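Local structure of MdcE (Pseudomonas aeruginosa, 5VIP) at residues 42-50 and 60-69; 166-176 and 222-232. The protein probably acts as a transferase, serving as the gamma subunit of a biotin-independent malonate decarboxylase. All blocks are in the same frame, centred on the assembly; numbering follows the deposited sequence.

Both contacts belong to one six-stranded mixed sheet and sit at its two outer edges within this chain. From the N terminus, the chain first forms strand 46-53, turns tightly and returns as strand 56-63. Interaction 1 pairs these two and closes a short hairpin loop. The chain then adds strands 106-113, 148-152 and 170-174 in order across the sheet, with helices between them. Interaction 2 closes a much longer loop, which holds helices 186-192, 200-204 and 214-219. It brings strand 225-227 alongside 170-174 as the last strand. The two contacts neither nest nor cross. The centres of interactions 1 and 2 are about 21 Å apart. Their nearest atoms are about 10 Å apart.

Interaction 1: residues 42-50 and 60-69; sequences DPASLRVAD and FLAVVPDPDN
The guanidinium group of R47 has the CG2 methyl of V64 over one face, 3.6 Å from NH1. In its plane, at the edge, lies the carbonyl of A44. NH1 donates to that carbonyl oxygen, though the bond is modelled so short that its length is doubtful. The R47 chain is bent at chi2 (-66°), which folds the group back over V64, and the two side chains cross at about a right angle. The F60 ring has the backbone oxygen of A49 at its edge, 4.0 Å from CD2.

Residues 46-50 and 60-63 lie on the two arms, strands 46-53 and 56-63, of an antiparallel beta hairpin. R47 pairs with A62 and A49 with F60, both as hydrogen-bonded pairs. R47 N donates to A62 O at 2.9 Å, in an almost straight bond (177°). A62 N returns the bond to R47 O. L46-V63 and V48-L61 are the non-hydrogen-bonded pairs. Their side chains lie on one face of the sheet, where helix 81-97 covers V48, L61 and V63. On the other face, F29 of helix 24-33 packs on R47, A49 and F60.

Beyond L46 the pairing runs on for one more bond. V64 N donates to S45 O at 2.9 Å. Further along, D66 faces the A44-S45 turn. D66 OD2 lies 3.4 Å from A44 CB, and D66 CB lies 3.8 Å from S45 CB. D66 OD1 accepts from D68 N in an Asx turn. S45 OG and N69 ND2 lie near each other, and both bond to OE2 of E83.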
loop_
_atom_site.group_PDB
_atom_site.type_symbol
_atom_site.label_atom_id
_atom_site.label_comp_id
_atom_site.label_asym_id
_atom_site.label_seq_id
_atom_site.Cartn_x
_atom_site.Cartn_y
_atom_site.Cartn_z
ATOM N N ASP A 42 -20.027 -10.414 -6.754
ATOM C CA ASP A 42 -18.854 -10.306 -5.885
ATOM C C ASP A 42 -18.346 -11.655 -5.388
ATOM O O ASP A 42 -19.114 -12.601 -5.277
ATOM C CB ASP A 42 -19.170 -9.422 -4.671
ATOM C CG ASP A 42 -19.361 -7.957 -5.040
ATOM O OD1 ASP A 42 -18.923 -7.546 -6.136
ATOM O OD2 ASP A 42 -19.931 -7.211 -4.216
ATOM N N PRO A 43 -17.038 -11.743 -5.091
ATOM C CA PRO A 43 -16.532 -12.862 -4.288
ATOM C C PRO A 43 -17.283 -12.953 -2.952
ATOM O O PRO A 43 -17.670 -11.918 -2.401
ATOM C CB PRO A 43 -15.058 -12.503 -4.062
ATOM C CG PRO A 43 -14.714 -11.575 -5.180
ATOM C CD PRO A 43 -15.965 -10.831 -5.527
ATOM N N ALA A 44 -17.465 -14.164 -2.432
ATOM C CA ALA A 44 -18.196 -14.373 -1.182
ATOM C C ALA A 44 -17.456 -13.811 0.030
ATOM O O ALA A 44 -18.034 -13.665 1.111
ATOM C CB ALA A 44 -18.472 -15.855 -0.980
ATOM N N SER A 45 -16.173 -13.509 -0.151
ATOM C CA SER A 45 -15.362 -12.905 0.899
ATOM C C SER A 45 -15.504 -11.383 0.918
ATOM O O SER A 45 -14.812 -10.699 1.664
ATOM C CB SER A 45 -13.901 -13.287 0.704
ATOM O OG SER A 45 -13.529 -13.065 -0.647
ATOM N N LEU A 46 -16.392 -10.861 0.079
ATOM C CA LEU A 46 -16.664 -9.430 -0.002
ATOM C C LEU A 46 -18.118 -9.109 0.308
ATOM O O LEU A 46 -19.021 -9.723 -0.256
ATOM C CB LEU A 46 -16.343 -8.905 -1.399
ATOM C CG LEU A 46 -15.203 -7.912 -1.464
ATOM C CD1 LEU A 46 -13.954 -8.639 -1.034
ATOM C CD2 LEU A 46 -15.078 -7.343 -2.869
ATOM N N ARG A 47 -18.342 -8.145 1.192
ATOM C CA ARG A 47 -19.675 -7.595 1.384
ATOM C C ARG A 47 -19.696 -6.147 0.920
ATOM O O ARG A 47 -18.902 -5.325 1.394
ATOM C CB ARG A 47 -20.106 -7.681 2.845
ATOM C CG ARG A 47 -20.194 -9.085 3.384
ATOM C CD ARG A 47 -21.302 -9.880 2.713
ATOM N NE ARG A 47 -21.432 -11.196 3.333
ATOM C CZ ARG A 47 -20.736 -12.262 2.957
ATOM N NH1 ARG A 47 -19.868 -12.156 1.959
ATOM N NH2 ARG A 47 -20.902 -13.427 3.574
ATOM N N VAL A 48 -20.618 -5.845 0.008
ATOM C CA VAL A 48 -20.784 -4.503 -0.543
ATOM C C VAL A 48 -22.268 -4.149 -0.551
ATOM O O VAL A 48 -23.097 -4.961 -0.961
ATOM C CB VAL A 48 -20.227 -4.396 -1.991
ATOM C CG1 VAL A 48 -20.382 -2.980 -2.531
ATOM C CG2 VAL A 48 -18.768 -4.845 -2.054
ATOM N N ALA A 49 -22.603 -2.944 -0.103
ATOM C CA ALA A 49 -23.993 -2.494 -0.079
ATOM C C ALA A 49 -24.062 -0.980 -0.176
ATOM O O ALA A 49 -23.274 -0.277 0.452
ATOM C CB ALA A 49 -24.686 -2.973 1.188
ATOM N N ASP A 50 -24.999 -0.478 -0.970
ATOM C CA ASP A 50 -25.255 0.955 -1.031
ATOM C C ASP A 50 -26.352 1.327 -0.035
ATOM O O ASP A 50 -27.271 0.551 0.199
ATOM C CB ASP A 50 -25.643 1.372 -2.450
ATOM C CG ASP A 50 -24.481 1.263 -3.429
ATOM O OD1 ASP A 50 -23.391 1.793 -3.122
ATOM O OD2 ASP A 50 -24.651 0.647 -4.505
ATOM N N PHE A 60 -20.926 0.717 1.708
ATOM C CA PHE A 60 -20.184 -0.039 2.717
ATOM C C PHE A 60 -19.366 -1.142 2.047
ATOM O O PHE A 60 -19.849 -1.821 1.144
ATOM C CB PHE A 60 -21.129 -0.673 3.753
ATOM C CG PHE A 60 -21.846 0.319 4.643
ATOM C CD1 PHE A 60 -21.284 0.732 5.845
ATOM C CD2 PHE A 60 -23.097 0.811 4.291
ATOM C CE1 PHE A 60 -21.949 1.628 6.673
ATOM C CE2 PHE A 60 -23.766 1.711 5.114
ATOM C CZ PHE A 60 -23.190 2.118 6.304
ATOM N N LEU A 61 -18.134 -1.339 2.504
ATOM C CA LEU A 61 -17.305 -2.419 1.984
ATOM C C LEU A 61 -16.621 -3.124 3.126
ATOM O O LEU A 61 -16.020 -2.488 3.975
ATOM C CB LEU A 61 -16.241 -1.904 1.003
ATOM C CG LEU A 61 -16.718 -1.151 -0.231
ATOM C CD1 LEU A 61 -16.504 0.339 -0.028
ATOM C CD2 LEU A 61 -15.963 -1.641 -1.450
ATOM N N ALA A 62 -16.692 -4.443 3.119
ATOM C CA ALA A 62 -16.040 -5.241 4.133
ATOM C C ALA A 62 -15.470 -6.504 3.513
ATOM O O ALA A 62 -16.116 -7.160 2.689
ATOM C CB ALA A 62 -17.032 -5.598 5.259
ATOM N N VAL A 63 -14.254 -6.841 3.917
ATOM C CA VAL A 63 -13.717 -8.160 3.648
ATOM C C VAL A 63 -14.102 -9.071 4.810
ATOM O O VAL A 63 -13.959 -8.686 5.970
ATOM C CB VAL A 63 -12.204 -8.117 3.485
ATOM C CG1 VAL A 63 -11.661 -9.520 3.229
ATOM C CG2 VAL A 63 -11.834 -7.168 2.345
ATOM N N VAL A 64 -14.609 -10.264 4.510
ATOM C CA VAL A 64 -15.069 -11.182 5.559
ATOM C C VAL A 64 -14.628 -12.609 5.240
ATOM O O VAL A 64 -14.312 -12.916 4.089
ATOM C CB VAL A 64 -16.611 -11.142 5.705
ATOM C CG1 VAL A 64 -17.092 -9.722 6.041
ATOM C CG2 VAL A 64 -17.260 -11.645 4.421
ATOM N N PRO A 65 -14.601 -13.491 6.255
ATOM C CA PRO A 65 -14.149 -14.857 5.995
ATOM C C PRO A 65 -15.038 -15.583 5.003
ATOM O O PRO A 65 -16.257 -15.402 5.007
ATOM C CB PRO A 65 -14.220 -15.517 7.376
ATOM C CG PRO A 65 -14.084 -14.399 8.326
ATOM C CD PRO A 65 -14.814 -13.258 7.692
ATOM N N ASP A 66 -14.413 -16.377 4.143
ATOM C CA ASP A 66 -15.125 -17.267 3.236
ATOM C C ASP A 66 -14.459 -18.640 3.247
ATOM O O ASP A 66 -13.452 -18.864 2.562
ATOM C CB ASP A 66 -15.161 -16.701 1.814
ATOM C CG ASP A 66 -15.801 -17.665 0.816
ATOM O OD1 ASP A 66 -16.554 -18.570 1.246
ATOM O OD2 ASP A 66 -15.553 -17.516 -0.399
ATOM N N PRO A 67 -15.022 -19.567 4.032
ATOM C CA PRO A 67 -14.485 -20.929 4.150
ATOM C C PRO A 67 -14.497 -21.689 2.824
ATOM O O PRO A 67 -13.801 -22.696 2.711
ATOM C CB PRO A 67 -15.421 -21.591 5.174
ATOM C CG PRO A 67 -16.656 -20.749 5.177
ATOM C CD PRO A 67 -16.197 -19.356 4.896
ATOM N N ASP A 68 -15.261 -21.204 1.845
ATOM C CA ASP A 68 -15.357 -21.846 0.535
ATOM C C ASP A 68 -14.584 -21.080 -0.535
ATOM O O ASP A 68 -14.842 -21.247 -1.732
ATOM C CB ASP A 68 -16.822 -21.978 0.106
ATOM C CG ASP A 68 -17.650 -22.770 1.100
ATOM O OD1 ASP A 68 -17.102 -23.706 1.717
ATOM O OD2 ASP A 68 -18.844 -22.447 1.271
ATOM N N ASN A 69 -13.652 -20.233 -0.104
ATOM C CA ASN A 69 -12.836 -19.465 -1.042
ATOM C C ASN A 69 -12.131 -20.392 -2.024
ATOM O O ASN A 69 -11.518 -21.374 -1.612
ATOM C CB ASN A 69 -11.807 -18.613 -0.290
ATOM C CG ASN A 69 -11.292 -17.452 -1.119
ATOM O OD1 ASN A 69 -10.787 -17.638 -2.224
ATOM N ND2 ASN A 69 -11.441 -16.238 -0.594
#

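Interaction 2: residues 166-176 and 222-232; sequences YQANRLIALHD and LLWRTLPVETV
W224 holds CG anti to its backbone N (chi1 -170°), which swings the indole toward R170. The R170 chain is bent at chi2 (-76°) and passes over one face of that indole. R170 CD sits 3.6 Å from the centroid of the W224 five-membered ring, a CH-pi contact. The guanidinium group lies too far off for more than a weak cation-pi attraction. The R225 guanidinium lies over the rim of the opposite face, so the indole has an arginine on each face. I172 CG1 touches the ring edge, 4.1 Å from W224 CE3.

The backbones run parallel. L171 O takes W224 N at 2.8 Å and, weakly, R225 N. A173 bonds twice to strand 225-227: its N donates to R225 O and A173 O accepts from L227 N at 2.9 Å. H175 N then meets L227 O at 2.7 Å. Past this point water 2 links H175 O to V229 N.

I172 CG2 meets L227 CD1 on one face of the sheet, and A173 CB meets L223 CD2 on the other, both at 3.9 Å. The L174 and V229 side chains cross at about a right angle, with L174 CD2 3.8 Å from V229 CG1. V232 lies against the carboxylate of D176, whose salt bridge goes to R24.

Strand 225-227 is the edge strand of the six-stranded sheet within this chain, consistent with a crotonase-like fold. Strand 148-152 bonds to the other side of 170-174. Helix 237-254 covers the face with L227 and W224, where D253 pairs with R170. Helix 214-219 covers the face with L171, A173 and L223.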
loop_
_atom_site.group_PDB
_atom_site.type_symbol
_atom_site.label_atom_id
_atom_site.label_comp_id
_atom_site.label_asym_id
_atom_site.label_seq_id
_atom_site.Cartn_x
_atom_site.Cartn_y
_atom_site.Cartn_z
ATOM N N TYR A 166 -6.489 1.772 4.519
ATOM C CA TYR A 166 -5.452 2.731 4.884
ATOM C C TYR A 166 -5.388 3.933 3.919
ATOM O O TYR A 166 -4.641 4.879 4.162
ATOM C CB TYR A 166 -4.066 2.087 4.928
ATOM C CG TYR A 166 -3.279 2.422 6.184
ATOM C CD1 TYR A 166 -2.384 1.506 6.728
ATOM C CD2 TYR A 166 -3.521 3.602 6.892
ATOM C CE1 TYR A 166 -1.675 1.803 7.889
ATOM C CE2 TYR A 166 -2.829 3.888 8.062
ATOM C CZ TYR A 166 -1.903 2.990 8.545
ATOM O OH TYR A 166 -1.216 3.264 9.719
ATOM N N GLN A 167 -6.165 3.926 2.842
ATOM C CA GLN A 167 -6.230 5.108 1.985
ATOM C C GLN A 167 -7.310 6.107 2.420
ATOM O O GLN A 167 -7.576 7.074 1.716
ATOM C CB GLN A 167 -6.471 4.701 0.529
ATOM C CG GLN A 167 -5.239 4.142 -0.162
ATOM C CD GLN A 167 -4.063 5.121 -0.138
ATOM O OE1 GLN A 167 -4.190 6.266 -0.560
ATOM N NE2 GLN A 167 -2.916 4.667 0.363
ATOM N N ALA A 168 -7.926 5.880 3.574
ATOM C CA ALA A 168 -9.074 6.694 4.000
ATOM C C ALA A 168 -8.723 8.164 4.274
ATOM O O ALA A 168 -7.623 8.478 4.739
ATOM C CB ALA A 168 -9.715 6.073 5.254
ATOM N N ASN A 169 -9.663 9.059 3.975
ATOM C CA ASN A 169 -9.606 10.444 4.459
ATOM C C ASN A 169 -9.587 10.516 5.990
ATOM O O ASN A 169 -8.936 11.375 6.571
ATOM C CB ASN A 169 -10.803 11.258 3.969
ATOM C CG ASN A 169 -10.881 11.358 2.465
ATOM O OD1 ASN A 169 -11.514 10.532 1.811
ATOM N ND2 ASN A 169 -10.269 12.395 1.910
ATOM N N ARG A 170 -10.342 9.635 6.634
ATOM C CA ARG A 170 -10.442 9.626 8.096
ATOM C C ARG A 170 -10.494 8.202 8.611
ATOM O O ARG A 170 -11.193 7.360 8.046
ATOM C CB ARG A 170 -11.681 10.382 8.580
ATOM C CG ARG A 170 -11.792 11.815 8.104
ATOM C CD ARG A 170 -10.868 12.760 8.855
ATOM N NE ARG A 170 -11.187 14.127 8.469
ATOM C CZ ARG A 170 -10.800 14.688 7.325
ATOM N NH1 ARG A 170 -10.058 14.007 6.457
ATOM N NH2 ARG A 170 -11.159 15.929 7.043
ATOM N N LEU A 171 -9.733 7.934 9.671
ATOM C CA LEU A 171 -9.725 6.628 10.308
ATOM C C LEU A 171 -10.388 6.704 11.679
ATOM O O LEU A 171 -10.011 7.529 12.518
ATOM C CB LEU A 171 -8.299 6.097 10.457
ATOM C CG LEU A 171 -7.555 5.683 9.181
ATOM C CD1 LEU A 171 -6.139 5.287 9.539
ATOM C CD2 LEU A 171 -8.269 4.534 8.478
ATOM N N ILE A 172 -11.376 5.843 11.890
ATOM C CA ILE A 172 -12.049 5.723 13.186
ATOM C C ILE A 172 -11.881 4.307 13.697
ATOM O O ILE A 172 -12.131 3.354 12.963
ATOM C CB ILE A 172 -13.553 6.056 13.078
ATOM C CG1 ILE A 172 -13.741 7.513 12.653
ATOM C CG2 ILE A 172 -14.293 5.736 14.398
ATOM C CD1 ILE A 172 -15.126 7.808 12.069
ATOM N N ALA A 173 -11.446 4.155 14.945
ATOM C CA ALA A 173 -11.266 2.827 15.504
ATOM C C ALA A 173 -12.177 2.620 16.713
ATOM O O ALA A 173 -12.390 3.544 17.491
ATOM C CB ALA A 173 -9.806 2.608 15.906
ATOM N N LEU A 174 -12.698 1.412 16.867
ATOM C CA LEU A 174 -13.347 1.037 18.117
ATOM C C LEU A 174 -12.278 0.861 19.199
ATOM O O LEU A 174 -11.200 0.307 18.948
ATOM C CB LEU A 174 -14.175 -0.237 17.941
ATOM C CG LEU A 174 -15.216 -0.140 16.822
ATOM C CD1 LEU A 174 -16.073 -1.378 16.752
ATOM C CD2 LEU A 174 -16.058 1.115 16.977
ATOM N N HIS A 175 -12.564 1.369 20.394
ATOM C CA HIS A 175 -11.603 1.317 21.483
ATOM C C HIS A 175 -11.801 0.002 22.221
ATOM O O HIS A 175 -12.531 -0.065 23.216
ATOM C CB HIS A 175 -11.771 2.521 22.419
ATOM C CG HIS A 175 -10.700 2.638 23.461
ATOM N ND1 HIS A 175 -10.856 2.168 24.748
ATOM C CD2 HIS A 175 -9.459 3.176 23.407
ATOM C CE1 HIS A 175 -9.757 2.408 25.440
ATOM N NE2 HIS A 175 -8.893 3.019 24.650
ATOM N N ASP A 176 -11.148 -1.040 21.722
ATOM C CA ASP A 176 -11.360 -2.410 22.184
ATOM C C ASP A 176 -10.079 -3.219 21.986
ATOM O O ASP A 176 -9.355 -2.997 21.008
ATOM C CB ASP A 176 -12.531 -3.031 21.419
ATOM C CG ASP A 176 -12.673 -4.510 21.659
ATOM O OD1 ASP A 176 -13.304 -4.878 22.665
ATOM O OD2 ASP A 176 -12.162 -5.309 20.844
ATOM N N LEU A 222 -2.494 8.935 14.162
ATOM C CA LEU A 222 -3.002 8.370 12.910
ATOM C C LEU A 222 -4.516 8.120 12.890
ATOM O O LEU A 222 -5.070 7.794 11.845
ATOM C CB LEU A 222 -2.269 7.062 12.606
ATOM C CG LEU A 222 -0.772 7.256 12.344
ATOM C CD1 LEU A 222 -0.035 5.925 12.367
ATOM C CD2 LEU A 222 -0.550 7.974 11.021
ATOM N N LEU A 223 -5.184 8.256 14.035
ATOM C CA LEU A 223 -6.646 8.140 14.073
ATOM C C LEU A 223 -7.312 9.504 14.154
ATOM O O LEU A 223 -6.829 10.397 14.850
ATOM C CB LEU A 223 -7.100 7.298 15.263
ATOM C CG LEU A 223 -6.715 5.822 15.227
ATOM C CD1 LEU A 223 -6.985 5.177 16.565
ATOM C CD2 LEU A 223 -7.458 5.093 14.110
ATOM N N TRP A 224 -8.429 9.667 13.453
ATOM C CA TRP A 224 -9.245 10.858 13.630
ATOM C C TRP A 224 -9.993 10.759 14.975
ATOM O O TRP A 224 -9.979 11.699 15.763
ATOM C CB TRP A 224 -10.212 11.015 12.460
ATOM C CG TRP A 224 -10.929 12.305 12.428
ATOM C CD1 TRP A 224 -10.390 13.544 12.216
ATOM C CD2 TRP A 224 -12.335 12.500 12.580
ATOM N NE1 TRP A 224 -11.377 14.499 12.243
ATOM C CE2 TRP A 224 -12.580 13.886 12.467
ATOM C CE3 TRP A 224 -13.414 11.638 12.811
ATOM C CZ2 TRP A 224 -13.861 14.429 12.577
ATOM C CZ3 TRP A 224 -14.681 12.181 12.919
ATOM C CH2 TRP A 224 -14.894 13.563 12.800
ATOM N N ARG A 225 -10.569 9.592 15.251
ATOM C CA ARG A 225 -11.246 9.319 16.509
ATOM C C ARG A 225 -11.270 7.890 16.944
ATOM O O ARG A 225 -11.193 7.019 16.128
ATOM C CB ARG A 225 -12.688 9.753 16.424
ATOM C CG ARG A 225 -12.833 11.227 16.275
ATOM C CD ARG A 225 -14.029 11.792 16.942
ATOM N NE ARG A 225 -14.205 13.187 16.646
ATOM C CZ ARG A 225 -13.249 14.087 16.471
ATOM N NH1 ARG A 225 -11.964 13.791 16.561
ATOM N NH2 ARG A 225 -13.585 15.322 16.199
ATOM N N THR A 226 -11.401 7.689 18.249
ATOM C CA THR A 226 -11.640 6.367 18.810
ATOM C C THR A 226 -13.019 6.362 19.474
ATOM O O THR A 226 -13.508 7.411 19.904
ATOM C CB THR A 226 -10.564 5.949 19.839
ATOM O OG1 THR A 226 -10.538 6.888 20.921
ATOM C CG2 THR A 226 -9.186 5.903 19.195
ATOM N N LEU A 227 -13.640 5.186 19.532
ATOM C CA LEU A 227 -15.012 5.041 20.022
ATOM C C LEU A 227 -15.165 3.829 20.921
ATOM O O LEU A 227 -14.949 2.697 20.489
ATOM C CB LEU A 227 -16.001 4.889 18.866
ATOM C CG LEU A 227 -16.218 6.003 17.850
ATOM C CD1 LEU A 227 -17.308 5.560 16.875
ATOM C CD2 LEU A 227 -16.597 7.306 18.542
ATOM N N PRO A 228 -15.571 4.051 22.173
ATOM C CA PRO A 228 -15.856 2.883 23.004
ATOM C C PRO A 228 -17.205 2.278 22.636
ATOM O O PRO A 228 -18.095 3.005 22.202
ATOM C CB PRO A 228 -15.865 3.456 24.429
ATOM C CG PRO A 228 -16.249 4.890 24.257
ATOM C CD PRO A 228 -15.686 5.321 22.913
ATOM N N VAL A 229 -17.348 0.963 22.789
ATOM C CA VAL A 229 -18.608 0.285 22.500
ATOM C C VAL A 229 -18.944 -0.715 23.623
ATOM O O VAL A 229 -18.042 -1.210 24.306
ATOM C CB VAL A 229 -18.565 -0.447 21.124
ATOM C CG1 VAL A 229 -18.378 0.559 19.990
ATOM C CG2 VAL A 229 -17.443 -1.472 21.091
ATOM N N GLU A 230 -20.230 -1.016 23.806
ATOM C CA GLU A 230 -20.650 -1.947 24.869
ATOM C C GLU A 230 -20.430 -3.413 24.510
ATOM O O GLU A 230 -19.912 -4.192 25.320
ATOM C CB GLU A 230 -22.131 -1.749 25.232
ATOM C CG GLU A 230 -22.592 -0.312 25.292
ATOM C CD GLU A 230 -24.120 -0.178 25.373
ATOM O OE1 GLU A 230 -24.795 -1.164 25.750
ATOM O OE2 GLU A 230 -24.643 0.924 25.070
ATOM N N THR A 231 -20.880 -3.795 23.316
ATOM C CA THR A 231 -20.746 -5.164 22.844
ATOM C C THR A 231 -20.131 -5.106 21.453
ATOM O O THR A 231 -20.828 -4.967 20.446
ATOM C CB THR A 231 -22.092 -5.917 22.795
ATOM O OG1 THR A 231 -23.044 -5.144 22.062
ATOM C CG2 THR A 231 -22.637 -6.166 24.203
ATOM N N VAL A 232 -18.813 -5.198 21.418
ATOM C CA VAL A 232 -18.055 -5.034 20.189
ATOM C C VAL A 232 -18.341 -6.147 19.168
ATOM O O VAL A 232 -18.288 -5.912 17.960
ATOM C CB VAL A 232 -16.546 -4.980 20.511
ATOM C CG1 VAL A 232 -16.084 -6.286 21.138
ATOM C CG2 VAL A 232 -15.740 -4.656 19.269
HETATM O O HOH W 1 -7.510 9.511 10.240
HETATM O O HOH W 2 -15.007 -0.041 24.104
#